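Local atomic coordinates of beta-glucanase (Bacteroides thetaiotaomicron, PDB entry 6EUG), a protein that probably hydrolyses glycosidic bonds, most likely those of beta-1,3-linked galactose in arabinogalactan, by means of the family 43 glycoside hydrolase part that this chain represents. Residues A[61-64]-A[70-73]; A[93-98]-A[103-108]. One frame throughout, in Å; residues are numbered along the deposited sequence.

Contact 1 of 2, residues A[61-64]-A[70-73]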
loop_
_atom_site.group_PDB
_atom_site.type_symbol
_atom_site.label_atom_id
_atom_site.label_comp_id
_atom_site.label_asym_id
_atom_site.label_seq_id
_atom_site.Cartn_x
_atom_site.Cartn_y
_atom_site.Cartn_z
ATOM N N GLY A 61 -4.446 -10.168 3.276
ATOM C CA GLY A 61 -3.011 -10.062 2.975
ATOM C C GLY A 61 -2.551 -11.125 1.973
ATOM O O GLY A 61 -3.336 -12.019 1.559
ATOM N N GLU A 62 -1.269 -11.038 1.618
ATOM C CA GLU A 62 -0.604 -11.988 0.690
ATOM C C GLU A 62 -0.460 -13.359 1.353
ATOM O O GLU A 62 -0.011 -13.450 2.527
ATOM C CB GLU A 62 0.790 -11.485 0.369
ATOM C CG GLU A 62 0.867 -10.092 -0.215
ATOM C CD GLU A 62 2.197 -9.390 0.027
ATOM O OE1 GLU A 62 2.312 -8.220 -0.394
ATOM O OE2 GLU A 62 3.134 -10.015 0.614
ATOM N N HIS A 63 -0.886 -14.419 0.655
ATOM C CA HIS A 63 -0.534 -15.776 1.040
ATOM C C HIS A 63 0.866 -16.068 0.451
ATOM O O HIS A 63 1.034 -16.115 -0.768
ATOM C CB HIS A 63 -1.595 -16.768 0.521
ATOM C CG HIS A 63 -1.351 -18.175 0.906
ATOM N ND1 HIS A 63 -0.277 -18.900 0.432
ATOM C CD2 HIS A 63 -2.096 -19.034 1.648
ATOM C CE1 HIS A 63 -0.362 -20.137 0.891
ATOM N NE2 HIS A 63 -1.434 -20.237 1.654
ATOM N N ARG A 64 1.871 -16.158 1.322
ATOM C CA ARG A 64 3.237 -16.366 0.903
ATOM C C ARG A 64 3.649 -17.825 1.070
ATOM O O ARG A 64 3.225 -18.482 2.027
ATOM C CB ARG A 64 4.228 -15.462 1.670
ATOM C CG ARG A 64 4.154 -13.966 1.344
ATOM C CD ARG A 64 4.683 -13.629 -0.041
ATOM N NE ARG A 64 4.718 -12.187 -0.257
ATOM C CZ ARG A 64 5.463 -11.565 -1.172
ATOM N NH1 ARG A 64 5.425 -10.242 -1.260
ATOM N NH2 ARG A 64 6.280 -12.249 -1.979
ATOM N N VAL A 70 6.748 -15.970 -5.061
ATOM C CA VAL A 70 5.444 -15.750 -5.733
ATOM C C VAL A 70 4.342 -16.613 -5.083
ATOM O O VAL A 70 4.562 -17.775 -4.811
ATOM C CB VAL A 70 5.541 -16.039 -7.257
ATOM C CG1 VAL A 70 4.186 -15.849 -7.949
ATOM C CG2 VAL A 70 6.611 -15.171 -7.902
ATOM N N THR A 71 3.167 -16.016 -4.820
ATOM C CA THR A 71 2.076 -16.769 -4.226
ATOM C C THR A 71 1.707 -17.990 -5.061
ATOM O O THR A 71 1.683 -17.938 -6.324
ATOM C CB THR A 71 0.815 -15.886 -3.958
ATOM O OG1 THR A 71 -0.132 -16.604 -3.128
ATOM C CG2 THR A 71 0.135 -15.451 -5.256
ATOM N N GLU A 72 1.363 -19.058 -4.346
ATOM C CA GLU A 72 0.704 -20.225 -4.915
ATOM C C GLU A 72 -0.845 -20.129 -4.942
ATOM O O GLU A 72 -1.521 -20.992 -5.572
ATOM C CB GLU A 72 1.128 -21.498 -4.153
ATOM C CG GLU A 72 2.577 -21.931 -4.340
ATOM C CD GLU A 72 2.847 -22.786 -5.568
ATOM O OE1 GLU A 72 4.008 -22.822 -6.027
ATOM O OE2 GLU A 72 1.924 -23.447 -6.088
ATOM N N LYS A 73 -1.417 -19.138 -4.225
ATOM C CA LYS A 73 -2.840 -19.133 -3.909
ATOM C C LYS A 73 -3.606 -17.839 -4.157
ATOM O O LYS A 73 -4.748 -17.912 -4.633
ATOM C CB LYS A 73 -3.068 -19.525 -2.435
ATOM C CG LYS A 73 -2.523 -20.897 -2.058
ATOM C CD LYS A 73 -3.312 -22.059 -2.641
ATOM C CE LYS A 73 -2.567 -23.377 -2.400
ATOM N NZ LYS A 73 -3.347 -24.488 -3.002
HETATM O O HOH W 1 1.835 -19.201 -1.532
#

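Contact 2 of 2, residues A[93-98]-A[103-108]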
loop_
_atom_site.group_PDB
_atom_site.type_symbol
_atom_site.label_atom_id
_atom_site.label_comp_id
_atom_site.label_asym_id
_atom_site.label_seq_id
_atom_site.Cartn_x
_atom_site.Cartn_y
_atom_site.Cartn_z
ATOM N N LEU A 93 -9.407 -13.710 -2.716
ATOM C CA LEU A 93 -9.208 -13.549 -4.187
ATOM C C LEU A 93 -8.162 -14.564 -4.618
ATOM O O LEU A 93 -6.969 -14.422 -4.314
ATOM C CB LEU A 93 -8.737 -12.154 -4.603
ATOM C CG LEU A 93 -8.537 -11.933 -6.131
ATOM C CD1 LEU A 93 -9.833 -11.974 -6.934
ATOM C CD2 LEU A 93 -7.852 -10.588 -6.360
ATOM N N ALA A 94 -8.638 -15.592 -5.319
ATOM C CA ALA A 94 -7.790 -16.694 -5.783
ATOM C C ALA A 94 -7.121 -16.422 -7.136
ATOM O O ALA A 94 -7.723 -15.816 -8.039
ATOM C CB ALA A 94 -8.652 -17.945 -5.913
ATOM N N VAL A 95 -5.915 -16.967 -7.324
ATOM C CA VAL A 95 -5.343 -17.027 -8.673
ATOM C C VAL A 95 -6.274 -17.831 -9.574
ATOM O O VAL A 95 -6.939 -18.750 -9.114
ATOM C CB VAL A 95 -3.918 -17.645 -8.697
ATOM C CG1 VAL A 95 -2.913 -16.734 -7.985
ATOM C CG2 VAL A 95 -3.859 -19.027 -8.072
ATOM N N SER A 96 -6.282 -17.502 -10.864
ATOM C CA SER A 96 -7.172 -18.127 -11.874
ATOM C C SER A 96 -6.575 -19.413 -12.473
ATOM O O SER A 96 -5.353 -19.521 -12.667
ATOM C CB SER A 96 -7.419 -17.125 -13.008
ATOM O OG SER A 96 -8.304 -17.626 -13.997
ATOM N N GLU A 97 -7.457 -20.363 -12.798
ATOM C CA GLU A 97 -7.065 -21.569 -13.521
ATOM C C GLU A 97 -7.181 -21.386 -15.067
ATOM O O GLU A 97 -6.947 -22.326 -15.812
ATOM C CB GLU A 97 -7.922 -22.771 -13.057
ATOM C CG GLU A 97 -7.818 -23.077 -11.555
ATOM C CD GLU A 97 -8.762 -24.164 -11.070
ATOM O OE1 GLU A 97 -8.835 -25.203 -11.744
ATOM O OE2 GLU A 97 -9.390 -24.004 -9.990
ATOM N N GLU A 98 -7.573 -20.211 -15.541
ATOM C CA GLU A 98 -7.698 -19.945 -16.988
ATOM C C GLU A 98 -6.384 -19.499 -17.651
ATOM O O GLU A 98 -5.777 -18.484 -17.239
ATOM C CB GLU A 98 -8.770 -18.877 -17.190
ATOM C CG GLU A 98 -10.123 -19.291 -16.645
ATOM C CD GLU A 98 -11.255 -18.437 -17.175
ATOM O OE1 GLU A 98 -12.298 -19.032 -17.560
ATOM O OE2 GLU A 98 -11.098 -17.184 -17.220
ATOM N N ILE A 103 -4.840 -12.691 -13.830
ATOM C CA ILE A 103 -4.462 -13.269 -12.509
ATOM C C ILE A 103 -4.246 -14.788 -12.508
ATOM O O ILE A 103 -4.422 -15.469 -11.478
ATOM C CB ILE A 103 -5.385 -12.807 -11.354
ATOM C CG1 ILE A 103 -6.848 -13.191 -11.561
ATOM C CG2 ILE A 103 -5.247 -11.295 -11.164
ATOM C CD1 ILE A 103 -7.666 -13.132 -10.279
ATOM N N GLU A 104 -3.826 -15.326 -13.650
ATOM C CA GLU A 104 -3.497 -16.751 -13.745
ATOM C C GLU A 104 -2.397 -17.138 -12.762
ATOM O O GLU A 104 -1.491 -16.317 -12.457
ATOM C CB GLU A 104 -3.119 -17.137 -15.177
ATOM C CG GLU A 104 -1.811 -16.611 -15.712
ATOM C CD GLU A 104 -1.605 -17.048 -17.151
ATOM O OE1 GLU A 104 -1.302 -16.134 -17.957
ATOM O OE2 GLU A 104 -1.807 -18.280 -17.458
ATOM N N LYS A 105 -2.475 -18.373 -12.261
ATOM C CA LYS A 105 -1.441 -18.890 -11.349
ATOM C C LYS A 105 -0.050 -18.676 -11.972
ATOM O O LYS A 105 0.174 -18.976 -13.169
ATOM C CB LYS A 105 -1.648 -20.377 -11.016
ATOM C CG LYS A 105 -0.862 -20.858 -9.799
ATOM C CD LYS A 105 -0.923 -22.356 -9.629
ATOM C CE LYS A 105 0.291 -22.873 -8.857
ATOM N NZ LYS A 105 -0.122 -23.068 -7.466
ATOM N N GLY A 106 0.862 -18.165 -11.152
ATOM C CA GLY A 106 2.173 -17.693 -11.596
ATOM C C GLY A 106 2.314 -16.182 -11.589
ATOM O O GLY A 106 3.442 -15.675 -11.600
ATOM N N CYS A 107 1.184 -15.452 -11.577
ATOM C CA CYS A 107 1.228 -13.977 -11.403
ATOM C C CYS A 107 1.650 -13.561 -9.973
ATOM O O CYS A 107 1.540 -14.335 -9.010
ATOM C CB CYS A 107 -0.121 -13.357 -11.788
ATOM S SG CYS A 107 -1.399 -13.541 -10.517
ATOM N N ILE A 108 2.152 -12.328 -9.831
ATOM C CA ILE A 108 2.469 -11.760 -8.508
ATOM C C ILE A 108 1.278 -10.902 -8.049
ATOM O O ILE A 108 0.791 -10.074 -8.821
ATOM C CB ILE A 108 3.756 -10.900 -8.598
ATOM C CG1 ILE A 108 4.990 -11.803 -8.808
ATOM C CG2 ILE A 108 3.957 -9.973 -7.418
ATOM C CD1 ILE A 108 6.209 -11.019 -9.255
#

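Contact 1 of 2, residues A[61-64]-A[70-73]
The hydroxyl of Thr71 gives its hydrogen to the carbonyl oxygen of His63, OG1 to O 2.7 Å, arriving in the plane of that carbonyl with a C=O...OG1 angle of 145°. The same OG1 accepts from Lys73 N at 3.0 Å, which makes 71-73 an ST turn, and it also meets Gly74 N. Threonine suits the position because one hydroxyl can donate across the loop while it accepts from the turn it closes; its OG1 stands anti to the backbone N (chi1 -168°), on the carbonyl side, where both tasks can be met. The imidazole of His63 is likewise swung away from its own backbone N (chi1 -178°) and lies alongside Lys73, the two side chains pointing the same way. Lys73 contributes its aliphatic part: CG sits almost centrally over one ring face, 3.8 Å from the centroid of the His63 ring, a CH-pi contact, and the end of the lysine leads away from the ring. At the ring edge, a water in the imidazole plane lies 2.9 Å from His63 ND1 and accepts from Glu72 N, so it ties ring and turn together. Next to His63 in the chain, Arg64 grips Glu62 side-on: NE (2.8 Å) and NH1 (3.0 Å) both reach Glu62 OE2, from the same face of the carboxylate and well above its plane. The other oxygen, OE1, takes the backbone N of Arg111, a residue of the glucoimidazole pocket. Both residues are buried, and the salt bridge gives each charge a partner there. The Thr71-His63 bond, the CH-pi contact and the water close the loop between two neighbouring antiparallel strands, 56-62 and 74-80, in a blade of the beta-propeller characteristic of glycoside hydrolase family 43.

Contact 2 of 2, residues A[93-98]-A[103-108]
The link between two successive blades of the family 43 beta-propeller is tied together here by a single backbone bridge in which Ser96 meets Glu104. Strand 87-94 has just ended, strand 108-117 has yet to begin, and the excursion between them is closed by two hydrogen bonds in the pattern of a parallel bridge. Ser96 N gives to Ile103 O, 2.8 Å and nearly straight at 172°, although the donor stands above the carbonyl plane; Lys105 N returns a bond to Ser96 O at 3.1 Å, this time in the plane. A type II turn from Glu104 to Cys107 follows directly, with Cys107 N bonded to Glu104 O. Gly106 fits its third position, since a CB would collide with the carbonyl oxygen of Lys105 at these backbone angles. Ile103 supplies the apolar side of the closure. Its CG1 branch lies between the backbone N and the carbonyl carbon (chi1 60°), bringing CD1 over to Leu93 CD1 at 4.2 Å and to the carbonyl O of Ala94; Leu129 and Met109 also lie against this buried isoleucine. Val95 serves two partners with its two branches: CG1 faces Cys107 SG at 4.3 Å, while CG2 rests against Lys105 CG at 3.9 Å. A lysine fits such an exposed edge because its methylenes can cover the valine while NZ travels on to a salt bridge with Glu72. Glu104 also works in two parts: its carboxylate OE2 accepts from Gly100 N, and its CB lies 3.6 Å from Glu98 O. Ser96, besides its backbone bonds, forms an ST turn, its OG accepting from Glu98 N at 3.1 Å.

In the fold
Contact 1 precedes contact 2 along the chain, and their centres lie about 10 Å apart on the same side of the molecule. Both reach the antiparallel sheet 48-53, 56-62, 74-80, 87-94: contact 1 closes the connection between its two middle strands, contact 2 the exit from its outermost strand toward strand 108-117, which starts the next sheet. They touch directly through the Lys105-Glu72 salt bridge and a probable hydrogen bond from Val95 N to Lys73 O, while Val70 packs against Gly106 and Cys107. The side chains of Thr71 and Cys107 lie about 12 and 13 Å from the bound glucoimidazole, near the pocket but not in it.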